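Local coordinates for protein argonaute (Methanocaldococcus jannaschii, PDB 5G5S) that cuts single-stranded DNA targets matched by a short DNA guide, and may defend its archaeal host against invading genetic elements, at residues 566-571 / 593-598; 499-504 / 521-526; 582-587 / 642-647; 660-665 / 681-686. One frame throughout, in Å; residues are numbered along the deposited sequence. Where two conformers were deposited one is given.

All four contacts lie in the PIWI domain, whose central sheet has an RNase H-like fold. Along the chain, interaction 2 closes first. Interactions 1 and 3 then alternate, because helix 577-590 of interaction 3 runs between the two strands of interaction 1. Interaction 4 comes last. Strands 501-506 and 566-571 are neighbours in the sheet, and the centres of interactions 2 and 1 are about 9 Å apart. Interaction 3 sets that helix against the end of strand 636-645, the neighbour of strand 593-600. Interaction 4 packs on interactions 1 and 2. Interactions 1, 2 and 4 use elements that lead to or carry Asp506, Asp572 and Asp690, probably active-site residues; interaction 3 lies farther out.

Interaction 1 of 4, residues 566-571 / 593-598; sequences NILFLR and NIEVIS
Asn566 and Asn593 run alongside each other with their amide planes 84° apart. Asn593 ND2 meets Asn566 OD1 at 2.8 Å from above the carbonyl plane, 46° out of it. The same nitrogen also donates to Glu595 OE2 at 2.9 Å, with that oxygen lying in the amide plane of Asn593. Glu595 is buried, but its charge is met by Arg643, and its OE1 is bonded to Tyr499 and Trp641. Asparagine suits the strand ends here, since a short amide can both donate and accept without leaving the sheet.

The two strands run parallel in exact register, as the first and last elements of a beta-alpha-beta unit whose connection is helix 577-590. Backbone bonds pass alternately from strand to strand, from Ile567 N to Asn593 O at one end to a weak bond between Arg571 N and Ile597 O at the other.

On the face of Ile567 and Phe569, Ile567 and Ile594 run alongside each other and touch through their CD1 methyls at 3.8 Å. Phe569 CG sits beside its own backbone N (chi1 -74°), which leans the ring back along the strand until CD1 is 3.9 Å from Ile594 CG2. Glu595 O lies at the ring's edge, in its plane. Further along, the aliphatic Arg571 CG rests on Val596 CG2 at 3.8 Å. On the reverse face Leu568 CD1 lies 3.8 Å from Glu595 CB, and Leu570 CD1 meets Ile597 CG2 at 3.7 Å, side by side.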
loop_
_atom_site.group_PDB
_atom_site.type_symbol
_atom_site.label_atom_id
_atom_site.label_comp_id
_atom_site.label_asym_id
_atom_site.label_seq_id
_atom_site.Cartn_x
_atom_site.Cartn_y
_atom_site.Cartn_z
ATOM N N ASN A 566 9.467 20.863 -11.970
ATOM C CA ASN A 566 9.661 20.603 -10.551
ATOM C C ASN A 566 8.769 19.406 -10.282
ATOM O O ASN A 566 7.550 19.520 -10.364
ATOM C CB ASN A 566 9.291 21.813 -9.675
ATOM C CG ASN A 566 9.782 21.647 -8.258
ATOM O OD1 ASN A 566 10.225 20.569 -7.843
ATOM N ND2 ASN A 566 9.749 22.707 -7.489
ATOM N N ILE A 567 9.392 18.229 -10.090
ATOM C CA ILE A 567 8.726 16.930 -9.935
ATOM C C ILE A 567 9.066 16.305 -8.607
ATOM O O ILE A 567 10.238 16.222 -8.240
ATOM C CB ILE A 567 9.080 15.964 -11.123
ATOM C CG1 ILE A 567 8.722 16.591 -12.494
ATOM C CG2 ILE A 567 8.408 14.596 -10.982
ATOM C CD1 ILE A 567 9.578 16.101 -13.615
ATOM N N LEU A 568 8.030 15.828 -7.903
ATOM C CA LEU A 568 8.168 15.143 -6.629
ATOM C C LEU A 568 7.735 13.689 -6.820
ATOM O O LEU A 568 6.618 13.452 -7.267
ATOM C CB LEU A 568 7.326 15.844 -5.529
ATOM C CG LEU A 568 7.201 15.118 -4.166
ATOM C CD1 LEU A 568 8.526 15.068 -3.432
ATOM C CD2 LEU A 568 6.113 15.727 -3.292
ATOM N N PHE A 569 8.632 12.728 -6.515
ATOM C CA PHE A 569 8.337 11.291 -6.580
ATOM C C PHE A 569 8.060 10.730 -5.194
ATOM O O PHE A 569 8.779 11.011 -4.232
ATOM C CB PHE A 569 9.453 10.473 -7.240
ATOM C CG PHE A 569 9.537 10.629 -8.738
ATOM C CD1 PHE A 569 10.352 11.604 -9.307
ATOM C CD2 PHE A 569 8.854 9.759 -9.583
ATOM C CE1 PHE A 569 10.452 11.724 -10.691
ATOM C CE2 PHE A 569 8.950 9.888 -10.967
ATOM C CZ PHE A 569 9.729 10.882 -11.513
ATOM N N LEU A 570 7.014 9.925 -5.112
ATOM C CA LEU A 570 6.574 9.268 -3.896
ATOM C C LEU A 570 6.770 7.771 -4.098
ATOM O O LEU A 570 6.262 7.192 -5.072
ATOM C CB LEU A 570 5.084 9.585 -3.687
ATOM C CG LEU A 570 4.631 10.815 -2.887
ATOM C CD1 LEU A 570 5.552 11.998 -2.996
ATOM C CD2 LEU A 570 3.214 11.179 -3.222
ATOM N N ARG A 571 7.560 7.150 -3.214
ATOM C CA ARG A 571 7.794 5.711 -3.286
ATOM C C ARG A 571 7.864 5.048 -1.911
ATOM O O ARG A 571 8.191 5.698 -0.922
ATOM C CB ARG A 571 8.984 5.336 -4.209
ATOM C CG ARG A 571 10.299 6.068 -3.949
ATOM C CD ARG A 571 11.371 5.703 -4.975
ATOM N NE ARG A 571 12.126 4.508 -4.589
ATOM C CZ ARG A 571 13.037 3.901 -5.349
ATOM N NH1 ARG A 571 13.317 4.362 -6.562
ATOM N NH2 ARG A 571 13.666 2.821 -4.906
ATOM N N ASN A 593 14.095 20.030 -11.280
ATOM C CA ASN A 593 14.257 19.758 -9.860
ATOM C C ASN A 593 13.523 18.427 -9.623
ATOM O O ASN A 593 12.312 18.330 -9.845
ATOM C CB ASN A 593 13.663 20.881 -9.031
ATOM C CG ASN A 593 13.856 20.709 -7.547
ATOM O OD1 ASN A 593 14.912 21.021 -6.995
ATOM N ND2 ASN A 593 12.808 20.280 -6.853
ATOM N N ILE A 594 14.281 17.381 -9.270
ATOM C CA ILE A 594 13.735 16.052 -9.014
ATOM C C ILE A 594 13.826 15.766 -7.537
ATOM O O ILE A 594 14.917 15.747 -6.957
ATOM C CB ILE A 594 14.394 14.933 -9.875
ATOM C CG1 ILE A 594 14.433 15.266 -11.398
ATOM C CG2 ILE A 594 13.771 13.559 -9.585
ATOM C CD1 ILE A 594 13.042 15.419 -12.158
ATOM N N GLU A 595 12.668 15.571 -6.918
ATOM C CA GLU A 595 12.615 15.249 -5.501
ATOM C C GLU A 595 12.031 13.873 -5.279
ATOM O O GLU A 595 11.259 13.379 -6.107
ATOM C CB GLU A 595 11.872 16.318 -4.708
ATOM C CG GLU A 595 12.669 17.605 -4.577
ATOM C CD GLU A 595 11.940 18.727 -3.868
ATOM O OE1 GLU A 595 10.948 18.438 -3.165
ATOM O OE2 GLU A 595 12.351 19.899 -4.026
ATOM N N VAL A 596 12.465 13.232 -4.195
ATOM C CA VAL A 596 12.024 11.912 -3.781
ATOM C C VAL A 596 11.896 11.841 -2.263
ATOM O O VAL A 596 12.753 12.327 -1.524
ATOM C CB VAL A 596 12.819 10.726 -4.432
ATOM C CG1 VAL A 596 14.273 10.676 -3.969
ATOM C CG2 VAL A 596 12.125 9.386 -4.198
ATOM N N ILE A 597 10.776 11.299 -1.811
ATOM C CA ILE A 597 10.500 11.070 -0.409
ATOM C C ILE A 597 10.003 9.624 -0.285
ATOM O O ILE A 597 9.301 9.128 -1.171
ATOM C CB ILE A 597 9.555 12.147 0.200
ATOM C CG1 ILE A 597 9.678 12.181 1.762
ATOM C CG2 ILE A 597 8.102 11.989 -0.305
ATOM C CD1 ILE A 597 9.063 13.393 2.531
ATOM N N SER A 598 10.411 8.944 0.782
ATOM C CA SER A 598 10.011 7.571 1.055
ATOM C C SER A 598 8.777 7.585 1.958
ATOM O O SER A 598 8.759 8.274 2.978
ATOM C CB SER A 598 11.162 6.790 1.683
ATOM O OG SER A 598 10.744 5.528 2.175
#

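Interaction 2 of 4, residues 499-504 / 521-526; sequences YDYIMG and TVVYDS
Four backbone hydrogen bonds join Ile502 to Tyr524 and Gly504 to Val522, two for each pair. In the first, Tyr524 N reaches Ile502 O at 2.8 Å while Ile502 N returns the bond to Tyr524 O. In the second, Val522 N lies 2.9 Å from Gly504 O, and Gly504 N binds Val522 O. Weaker CA-H...O contacts flank these bonds: Met503 CA meets Val522 O between the two pairs, and Tyr501 CA lies 3.2 Å from Tyr524 O beyond the Ile502 pair.

This is the antiparallel hairpin of strands 501-506 and 517-525, part of the RNase H-like core of PIWI, and the first strand leads directly into Asp506, an active-site residue by similarity.

Apolar contacts gather on the face of Tyr501, Met503 and Val523. The Tyr501 ring crosses the valine at a slant, CD1 3.6 Å from Val523 CG1, with Tyr524 O at the ring's edge. Met503 is fully extended beyond CG (chi2 -177°, chi3 180°), and the straight chain carries CE along Val523 to 3.8 Å from both CG1 and CG2. Branching at CB, the valine offers two methyls as a surface for the long unbranched methionine. Met503 CB touches Thr521 CG2 at 3.7 Å.

Ile502 and Tyr524 point to the other face, with Tyr524 CB close beside Ile502 O (3.4 Å). The tyrosine ring turns away from strand 501-506 towards helix 684-697, where it touches Ala684, Pro685 and Tyr688. Gly504 has no side chain, which lets Pro685 sit close to its backbone.

Of the polar side chains, Asp525 takes backbone N-H groups of Glu527 and Lys529 on OD1 and a salt bridge from Arg531 on OD2.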
loop_
_atom_site.group_PDB
_atom_site.type_symbol
_atom_site.label_atom_id
_atom_site.label_comp_id
_atom_site.label_asym_id
_atom_site.label_seq_id
_atom_site.Cartn_x
_atom_site.Cartn_y
_atom_site.Cartn_z
ATOM N N TYR A 499 5.216 22.036 -7.265
ATOM C CA TYR A 499 5.382 20.904 -8.183
ATOM C C TYR A 499 4.515 20.894 -9.406
ATOM O O TYR A 499 3.292 20.986 -9.313
ATOM C CB TYR A 499 5.271 19.556 -7.443
ATOM C CG TYR A 499 6.158 19.490 -6.222
ATOM C CD1 TYR A 499 7.542 19.404 -6.348
ATOM C CD2 TYR A 499 5.622 19.583 -4.939
ATOM C CE1 TYR A 499 8.370 19.404 -5.230
ATOM C CE2 TYR A 499 6.440 19.557 -3.812
ATOM C CZ TYR A 499 7.815 19.445 -3.963
ATOM O OH TYR A 499 8.640 19.423 -2.869
ATOM N N ASP A 500 5.153 20.742 -10.563
ATOM C CA ASP A 500 4.465 20.587 -11.840
ATOM C C ASP A 500 3.778 19.211 -11.824
ATOM O O ASP A 500 2.640 19.090 -12.261
ATOM C CB ASP A 500 5.462 20.682 -13.003
ATOM C CG ASP A 500 6.060 22.063 -13.167
ATOM O OD1 ASP A 500 5.396 22.925 -13.769
ATOM O OD2 ASP A 500 7.190 22.281 -12.690
ATOM N N TYR A 501 4.477 18.195 -11.275
ATOM C CA TYR A 501 4.009 16.821 -11.123
ATOM C C TYR A 501 4.358 16.252 -9.778
ATOM O O TYR A 501 5.432 16.515 -9.236
ATOM C CB TYR A 501 4.616 15.885 -12.191
ATOM C CG TYR A 501 4.332 16.286 -13.618
ATOM C CD1 TYR A 501 3.022 16.487 -14.062
ATOM C CD2 TYR A 501 5.363 16.405 -14.548
ATOM C CE1 TYR A 501 2.754 16.855 -15.381
ATOM C CE2 TYR A 501 5.106 16.748 -15.874
ATOM C CZ TYR A 501 3.799 16.981 -16.284
ATOM O OH TYR A 501 3.533 17.326 -17.588
ATOM N N ILE A 502 3.436 15.463 -9.245
ATOM C CA ILE A 502 3.584 14.656 -8.051
ATOM C C ILE A 502 3.323 13.263 -8.601
ATOM O O ILE A 502 2.266 13.021 -9.204
ATOM C CB ILE A 502 2.668 15.058 -6.882
ATOM C CG1 ILE A 502 3.116 16.434 -6.316
ATOM C CG2 ILE A 502 2.691 13.942 -5.795
ATOM C CD1 ILE A 502 2.056 17.177 -5.492
ATOM N N MET A 503 4.356 12.402 -8.527
ATOM C CA MET A 503 4.292 11.091 -9.131
ATOM C C MET A 503 4.421 9.976 -8.098
ATOM O O MET A 503 5.418 9.888 -7.391
ATOM C CB MET A 503 5.341 10.979 -10.250
ATOM C CG MET A 503 5.061 11.862 -11.452
ATOM S SD MET A 503 6.292 11.603 -12.751
ATOM C CE MET A 503 5.726 12.740 -14.012
ATOM N N GLY A 504 3.373 9.173 -8.002
ATOM C CA GLY A 504 3.312 8.015 -7.129
ATOM C C GLY A 504 3.892 6.838 -7.869
ATOM O O GLY A 504 3.504 6.565 -9.000
ATOM N N THR A 521 3.362 4.452 -12.565
ATOM C CA THR A 521 3.496 5.819 -12.090
ATOM C C THR A 521 2.107 6.451 -12.236
ATOM O O THR A 521 1.492 6.371 -13.307
ATOM C CB THR A 521 4.589 6.599 -12.859
ATOM O OG1 THR A 521 5.847 5.963 -12.643
ATOM C CG2 THR A 521 4.715 8.044 -12.390
ATOM N N VAL A 522 1.597 7.027 -11.150
ATOM C CA VAL A 522 0.345 7.768 -11.193
ATOM C C VAL A 522 0.747 9.239 -11.121
ATOM O O VAL A 522 1.355 9.670 -10.148
ATOM C CB VAL A 522 -0.753 7.308 -10.194
ATOM C CG1 VAL A 522 -1.997 8.180 -10.304
ATOM C CG2 VAL A 522 -1.135 5.862 -10.472
ATOM N N VAL A 523 0.543 9.956 -12.229
ATOM C CA VAL A 523 0.934 11.350 -12.386
ATOM C C VAL A 523 -0.186 12.310 -11.989
ATOM O O VAL A 523 -1.265 12.292 -12.572
ATOM C CB VAL A 523 1.461 11.620 -13.825
ATOM C CG1 VAL A 523 1.979 13.051 -13.969
ATOM C CG2 VAL A 523 2.536 10.607 -14.234
ATOM N N TYR A 524 0.100 13.167 -11.008
ATOM C CA TYR A 524 -0.793 14.209 -10.526
ATOM C C TYR A 524 -0.230 15.560 -10.912
ATOM O O TYR A 524 0.978 15.746 -10.864
ATOM C CB TYR A 524 -0.954 14.129 -8.998
ATOM C CG TYR A 524 -2.010 13.145 -8.553
ATOM C CD1 TYR A 524 -1.896 11.786 -8.847
ATOM C CD2 TYR A 524 -3.111 13.561 -7.819
ATOM C CE1 TYR A 524 -2.870 10.875 -8.444
ATOM C CE2 TYR A 524 -4.088 12.657 -7.403
ATOM C CZ TYR A 524 -3.958 11.315 -7.715
ATOM O OH TYR A 524 -4.910 10.420 -7.317
ATOM N N ASP A 525 -1.098 16.508 -11.275
ATOM C CA ASP A 525 -0.651 17.859 -11.598
ATOM C C ASP A 525 -0.655 18.732 -10.336
ATOM O O ASP A 525 -0.963 18.230 -9.248
ATOM C CB ASP A 525 -1.469 18.474 -12.757
ATOM C CG ASP A 525 -2.957 18.698 -12.522
ATOM O OD1 ASP A 525 -3.400 18.618 -11.354
ATOM O OD2 ASP A 525 -3.668 19.005 -13.499
ATOM N N SER A 526 -0.335 20.033 -10.484
ATOM C CA SER A 526 -0.289 20.996 -9.385
ATOM C C SER A 526 -1.640 21.219 -8.677
ATOM O O SER A 526 -1.632 21.699 -7.537
ATOM C CB SER A 526 0.319 22.318 -9.848
ATOM O OG SER A 526 -0.519 23.006 -10.762
#

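Interaction 3 of 4, residues 582-587 / 642-647; sequences DLKEIS and LRFNCG
Leu583 sets its CB over the centre of one face of the Phe644 ring. This CB stands 3.6 Å from the ring centroid and only 7° off the normal, a CH-pi contact, while Leu583 CD1 touches Phe644 CE1 at 3.6 Å. The phenylalanine offers a broad apolar surface and the leucine covers one face, CB at the centre and CD1 towards CE1; Leu547 and Ile551 of helix 547-556 pack on Leu583 as well.

Ser587 extends the close fit one turn along the helix. OG occupies the position between its own backbone N and carbonyl carbon (chi1 69°), from which it donates to Lys584 O at 2.7 Å and accepts Gly647 N at 3.3 Å. Helix 577-590 is thereby pinned to the tight turn that joins strands 636-645 and 648-652, a two-residue type I' hairpin turn of Cys646 and Gly647. Both residues have positive phi, as type I' requires; at Gly647 (phi 75°) this favours glycine, and its CA comes 3.2 Å from Lys584 O.

Towards solvent the contact thins out. Cys646 and Asn645 are exposed, their CB atoms directed away from the helix. Lys584 lays its aliphatic chain on the turn, CD 3.4 Å from Gly647 O, before the chain bends at chi3 and carries its amine away.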
loop_
_atom_site.group_PDB
_atom_site.type_symbol
_atom_site.label_atom_id
_atom_site.label_comp_id
_atom_site.label_asym_id
_atom_site.label_seq_id
_atom_site.Cartn_x
_atom_site.Cartn_y
_atom_site.Cartn_z
ATOM N N ASP A 582 23.216 8.889 -10.922
ATOM C CA ASP A 582 22.397 8.896 -12.134
ATOM C C ASP A 582 21.316 9.975 -12.022
ATOM O O ASP A 582 21.011 10.637 -13.017
ATOM C CB ASP A 582 21.759 7.514 -12.373
ATOM C CG ASP A 582 22.693 6.411 -12.845
ATOM O OD1 ASP A 582 23.918 6.532 -12.629
ATOM O OD2 ASP A 582 22.191 5.402 -13.386
ATOM N N LEU A 583 20.756 10.158 -10.800
ATOM C CA LEU A 583 19.742 11.176 -10.520
ATOM C C LEU A 583 20.346 12.571 -10.526
ATOM O O LEU A 583 19.688 13.504 -10.976
ATOM C CB LEU A 583 18.971 10.887 -9.232
ATOM C CG LEU A 583 18.006 9.694 -9.260
ATOM C CD1 LEU A 583 17.429 9.447 -7.890
ATOM C CD2 LEU A 583 16.890 9.886 -10.287
ATOM N N LYS A 584 21.624 12.695 -10.109
ATOM C CA LYS A 584 22.406 13.933 -10.166
ATOM C C LYS A 584 22.574 14.362 -11.633
ATOM O O LYS A 584 22.344 15.524 -11.944
ATOM C CB LYS A 584 23.789 13.752 -9.514
ATOM C CG LYS A 584 23.784 13.951 -8.007
ATOM C CD LYS A 584 25.197 14.176 -7.463
ATOM C CE LYS A 584 25.781 12.944 -6.823
ATOM N NZ LYS A 584 27.201 13.149 -6.435
ATOM N N GLU A 585 22.910 13.408 -12.533
ATOM C CA GLU A 585 23.088 13.644 -13.976
ATOM C C GLU A 585 21.771 13.961 -14.696
ATOM O O GLU A 585 21.746 14.855 -15.537
ATOM C CB GLU A 585 23.821 12.469 -14.662
ATOM C CG GLU A 585 25.242 12.223 -14.168
ATOM C CD GLU A 585 26.183 13.411 -14.237
ATOM O OE1 GLU A 585 26.493 13.860 -15.364
ATOM O OE2 GLU A 585 26.594 13.902 -13.161
ATOM N N ILE A 586 20.691 13.233 -14.364
ATOM C CA ILE A 586 19.353 13.414 -14.929
ATOM C C ILE A 586 18.801 14.833 -14.669
ATOM O O ILE A 586 18.220 15.427 -15.581
ATOM C CB ILE A 586 18.400 12.248 -14.496
ATOM C CG1 ILE A 586 18.213 11.252 -15.641
ATOM C CG2 ILE A 586 17.044 12.722 -13.970
ATOM C CD1 ILE A 586 17.871 9.838 -15.203
ATOM N N SER A 587 19.016 15.377 -13.447
ATOM C CA SER A 587 18.556 16.708 -13.050
ATOM C C SER A 587 19.195 17.787 -13.909
ATOM O O SER A 587 18.505 18.726 -14.317
ATOM C CB SER A 587 18.819 16.967 -11.566
ATOM O OG SER A 587 20.204 17.082 -11.269
ATOM N N LEU A 642 14.925 13.757 -0.498
ATOM C CA LEU A 642 16.098 14.129 -1.285
ATOM C C LEU A 642 15.751 15.072 -2.417
ATOM O O LEU A 642 14.643 15.036 -2.941
ATOM C CB LEU A 642 16.785 12.875 -1.859
ATOM C CG LEU A 642 17.313 11.842 -0.846
ATOM C CD1 LEU A 642 17.529 10.489 -1.509
ATOM C CD2 LEU A 642 18.578 12.349 -0.142
ATOM N N ARG A 643 16.714 15.915 -2.799
ATOM C CA ARG A 643 16.564 16.878 -3.878
ATOM C C ARG A 643 17.737 16.803 -4.833
ATOM O O ARG A 643 18.881 16.986 -4.411
ATOM C CB ARG A 643 16.410 18.300 -3.313
ATOM C CG ARG A 643 16.379 19.383 -4.393
ATOM C CD ARG A 643 16.230 20.749 -3.800
ATOM N NE ARG A 643 14.908 20.943 -3.202
ATOM C CZ ARG A 643 14.632 21.849 -2.274
ATOM N NH1 ARG A 643 15.584 22.648 -1.814
ATOM N NH2 ARG A 643 13.406 21.946 -1.778
ATOM N N PHE A 644 17.446 16.551 -6.124
ATOM C CA PHE A 644 18.439 16.540 -7.202
ATOM C C PHE A 644 18.146 17.751 -8.059
ATOM O O PHE A 644 17.079 17.847 -8.663
ATOM C CB PHE A 644 18.417 15.226 -8.019
ATOM C CG PHE A 644 18.647 14.015 -7.147
ATOM C CD1 PHE A 644 17.580 13.373 -6.522
ATOM C CD2 PHE A 644 19.938 13.554 -6.895
ATOM C CE1 PHE A 644 17.800 12.286 -5.677
ATOM C CE2 PHE A 644 20.153 12.449 -6.069
ATOM C CZ PHE A 644 19.083 11.811 -5.479
ATOM N N ASN A 645 19.083 18.696 -8.069
ATOM C CA ASN A 645 18.958 19.968 -8.771
ATOM C C ASN A 645 20.350 20.436 -9.216
ATOM O O ASN A 645 21.280 20.448 -8.403
ATOM C CB ASN A 645 18.309 21.012 -7.812
ATOM C CG ASN A 645 17.837 22.308 -8.442
ATOM O OD1 ASN A 645 18.452 22.852 -9.347
ATOM N ND2 ASN A 645 16.768 22.885 -7.912
ATOM N N CYS A 646 20.497 20.807 -10.501
ATOM C CA CYS A 646 21.760 21.316 -11.057
ATOM C C CYS A 646 22.974 20.394 -10.816
ATOM O O CYS A 646 24.072 20.875 -10.518
ATOM C CB CYS A 646 22.026 22.739 -10.558
ATOM S SG CYS A 646 23.106 23.711 -11.635
ATOM N N GLY A 647 22.755 19.085 -10.919
ATOM C CA GLY A 647 23.807 18.094 -10.718
ATOM C C GLY A 647 24.200 17.864 -9.270
ATOM O O GLY A 647 25.174 17.153 -9.008
#

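Interaction 4 of 4, residues 660-665 / 681-686; sequences QLLYDL and RIPAPI
The puckered ring of Pro683 meets the helix by its CB-CG edge. CG lies 4.0 Å from Leu662 CD2 and 3.6 Å from Leu662 O, while CB touches Leu665 CB at 3.8 Å. The flat group of the contact, the peptide carbonyl of Leu665, is approached from above its plane. Ala684 N sits 3.0 Å from Leu665 O, 61° out of that plane and at a C=O...N angle of 117°. Ala684 CB lies 3.3 Å from the same oxygen. Pro685 adds its ring carbon CD, 4.2 Å from Leu665 CB.

Leu665 and Pro683 share the larger part of the contact. The CB of Leu665 itself touches both prolines, and chi1 of -67°, with CG beside the backbone N, directs the rest of the side chain, which packs on Ile502 of strand 501-506. Leu662 crosses Pro683 obliquely and also rests on Leu638 of strand 636-645.

The contact joins the last part of helix 656-666 to the start of helix 684-697 within PIWI. Pro683 is the N-cap of the second helix and Ala684 its first residue. The second helix goes on to Asp690, an active-site residue by similarity, and the Ala684 side chain is about 8 Å from that of Ser671, which interacts with the guide DNA.

Proline suits both places, since the N-cap and first turn have backbone nitrogens with no helical acceptor behind them. The one N-H left between the prolines, that of Ala684, goes to Leu665 O, so one first-turn N-H and one late carbonyl pair in a buried setting, and the helix dipoles probably favour the bond.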
loop_
_atom_site.group_PDB
_atom_site.type_symbol
_atom_site.label_atom_id
_atom_site.label_comp_id
_atom_site.label_asym_id
_atom_site.label_seq_id
_atom_site.Cartn_x
_atom_site.Cartn_y
_atom_site.Cartn_z
ATOM N N GLN A 660 1.850 18.726 5.171
ATOM C CA GLN A 660 0.584 19.328 4.777
ATOM C C GLN A 660 0.250 18.918 3.348
ATOM O O GLN A 660 -0.881 18.533 3.096
ATOM C CB GLN A 660 0.587 20.858 4.939
ATOM C CG GLN A 660 -0.755 21.549 4.591
ATOM C CD GLN A 660 -1.881 21.190 5.526
ATOM O OE1 GLN A 660 -1.830 21.457 6.725
ATOM N NE2 GLN A 660 -2.935 20.582 4.992
ATOM N N LEU A 661 1.236 18.944 2.438
ATOM C CA LEU A 661 1.050 18.516 1.050
ATOM C C LEU A 661 0.632 17.048 0.975
ATOM O O LEU A 661 -0.275 16.708 0.220
ATOM C CB LEU A 661 2.325 18.758 0.204
ATOM C CG LEU A 661 2.330 18.142 -1.232
ATOM C CD1 LEU A 661 1.223 18.714 -2.088
ATOM C CD2 LEU A 661 3.636 18.355 -1.910
ATOM N N LEU A 662 1.309 16.181 1.736
ATOM C CA LEU A 662 1.025 14.747 1.771
ATOM C C LEU A 662 -0.351 14.483 2.321
ATOM O O LEU A 662 -1.078 13.662 1.751
ATOM C CB LEU A 662 2.124 13.986 2.528
ATOM C CG LEU A 662 3.534 14.055 1.893
ATOM C CD1 LEU A 662 4.554 13.339 2.748
ATOM C CD2 LEU A 662 3.546 13.546 0.457
ATOM N N TYR A 663 -0.745 15.240 3.389
ATOM C CA TYR A 663 -2.084 15.191 3.969
ATOM C C TYR A 663 -3.127 15.606 2.949
ATOM O O TYR A 663 -4.174 14.967 2.873
ATOM C CB TYR A 663 -2.212 16.087 5.224
ATOM C CG TYR A 663 -3.615 16.061 5.796
ATOM C CD1 TYR A 663 -4.114 14.919 6.417
ATOM C CD2 TYR A 663 -4.482 17.137 5.621
ATOM C CE1 TYR A 663 -5.424 14.871 6.905
ATOM C CE2 TYR A 663 -5.788 17.105 6.113
ATOM C CZ TYR A 663 -6.257 15.968 6.752
ATOM O OH TYR A 663 -7.543 15.926 7.245
ATOM N N ASP A 664 -2.866 16.689 2.197
ATOM C CA ASP A 664 -3.798 17.193 1.182
ATOM C C ASP A 664 -4.042 16.139 0.112
ATOM O O ASP A 664 -5.148 16.057 -0.404
ATOM C CB ASP A 664 -3.256 18.471 0.502
ATOM C CG ASP A 664 -3.139 19.718 1.366
ATOM O OD1 ASP A 664 -3.699 19.723 2.489
ATOM O OD2 ASP A 664 -2.440 20.671 0.940
ATOM N N LEU A 665 -2.998 15.350 -0.222
ATOM C CA LEU A 665 -3.063 14.289 -1.227
ATOM C C LEU A 665 -3.846 13.063 -0.773
ATOM O O LEU A 665 -4.359 12.353 -1.623
ATOM C CB LEU A 665 -1.673 13.922 -1.765
ATOM C CG LEU A 665 -0.961 15.000 -2.593
ATOM C CD1 LEU A 665 0.529 14.697 -2.715
ATOM C CD2 LEU A 665 -1.588 15.153 -3.973
ATOM N N ARG A 681 -5.177 6.624 3.945
ATOM C CA ARG A 681 -4.099 6.503 4.913
ATOM C C ARG A 681 -2.803 7.050 4.260
ATOM O O ARG A 681 -1.999 7.742 4.906
ATOM C CB ARG A 681 -3.895 5.028 5.326
ATOM C CG ARG A 681 -2.846 4.879 6.437
ATOM C CD ARG A 681 -2.715 3.486 6.993
ATOM N NE ARG A 681 -1.519 3.412 7.833
ATOM C CZ ARG A 681 -0.537 2.527 7.685
ATOM N NH1 ARG A 681 -0.614 1.588 6.747
ATOM N NH2 ARG A 681 0.509 2.548 8.498
ATOM N N ILE A 682 -2.609 6.715 2.975
ATOM C CA ILE A 682 -1.430 7.139 2.236
ATOM C C ILE A 682 -1.803 8.049 1.064
ATOM O O ILE A 682 -2.884 7.866 0.518
ATOM C CB ILE A 682 -0.452 5.969 1.881
ATOM C CG1 ILE A 682 -1.026 5.010 0.840
ATOM C CG2 ILE A 682 0.107 5.241 3.134
ATOM C CD1 ILE A 682 0.052 4.381 0.017
ATOM N N PRO A 683 -0.962 9.058 0.686
ATOM C CA PRO A 683 -1.323 9.955 -0.434
ATOM C C PRO A 683 -1.845 9.254 -1.692
ATOM O O PRO A 683 -1.301 8.240 -2.080
ATOM C CB PRO A 683 -0.015 10.706 -0.706
ATOM C CG PRO A 683 0.681 10.720 0.590
ATOM C CD PRO A 683 0.356 9.424 1.256
ATOM N N ALA A 684 -2.897 9.800 -2.328
ATOM C CA ALA A 684 -3.515 9.228 -3.537
ATOM C C ALA A 684 -2.561 8.812 -4.701
ATOM O O ALA A 684 -2.746 7.704 -5.205
ATOM C CB ALA A 684 -4.668 10.095 -4.026
ATOM N N PRO A 685 -1.504 9.583 -5.095
ATOM C CA PRO A 685 -0.621 9.106 -6.184
ATOM C C PRO A 685 0.009 7.725 -5.942
ATOM O O PRO A 685 -0.075 6.852 -6.822
ATOM C CB PRO A 685 0.428 10.217 -6.307
ATOM C CG PRO A 685 -0.240 11.428 -5.736
ATOM C CD PRO A 685 -1.094 10.930 -4.638
ATOM N N ILE A 686 0.604 7.517 -4.738
ATOM C CA ILE A 686 1.236 6.247 -4.362
ATOM C C ILE A 686 0.192 5.146 -4.087
ATOM O O ILE A 686 0.383 4.009 -4.527
ATOM C CB ILE A 686 2.361 6.398 -3.280
ATOM C CG1 ILE A 686 3.080 5.049 -3.000
ATOM C CG2 ILE A 686 1.860 7.084 -1.992
ATOM C CD1 ILE A 686 4.305 5.111 -2.135
#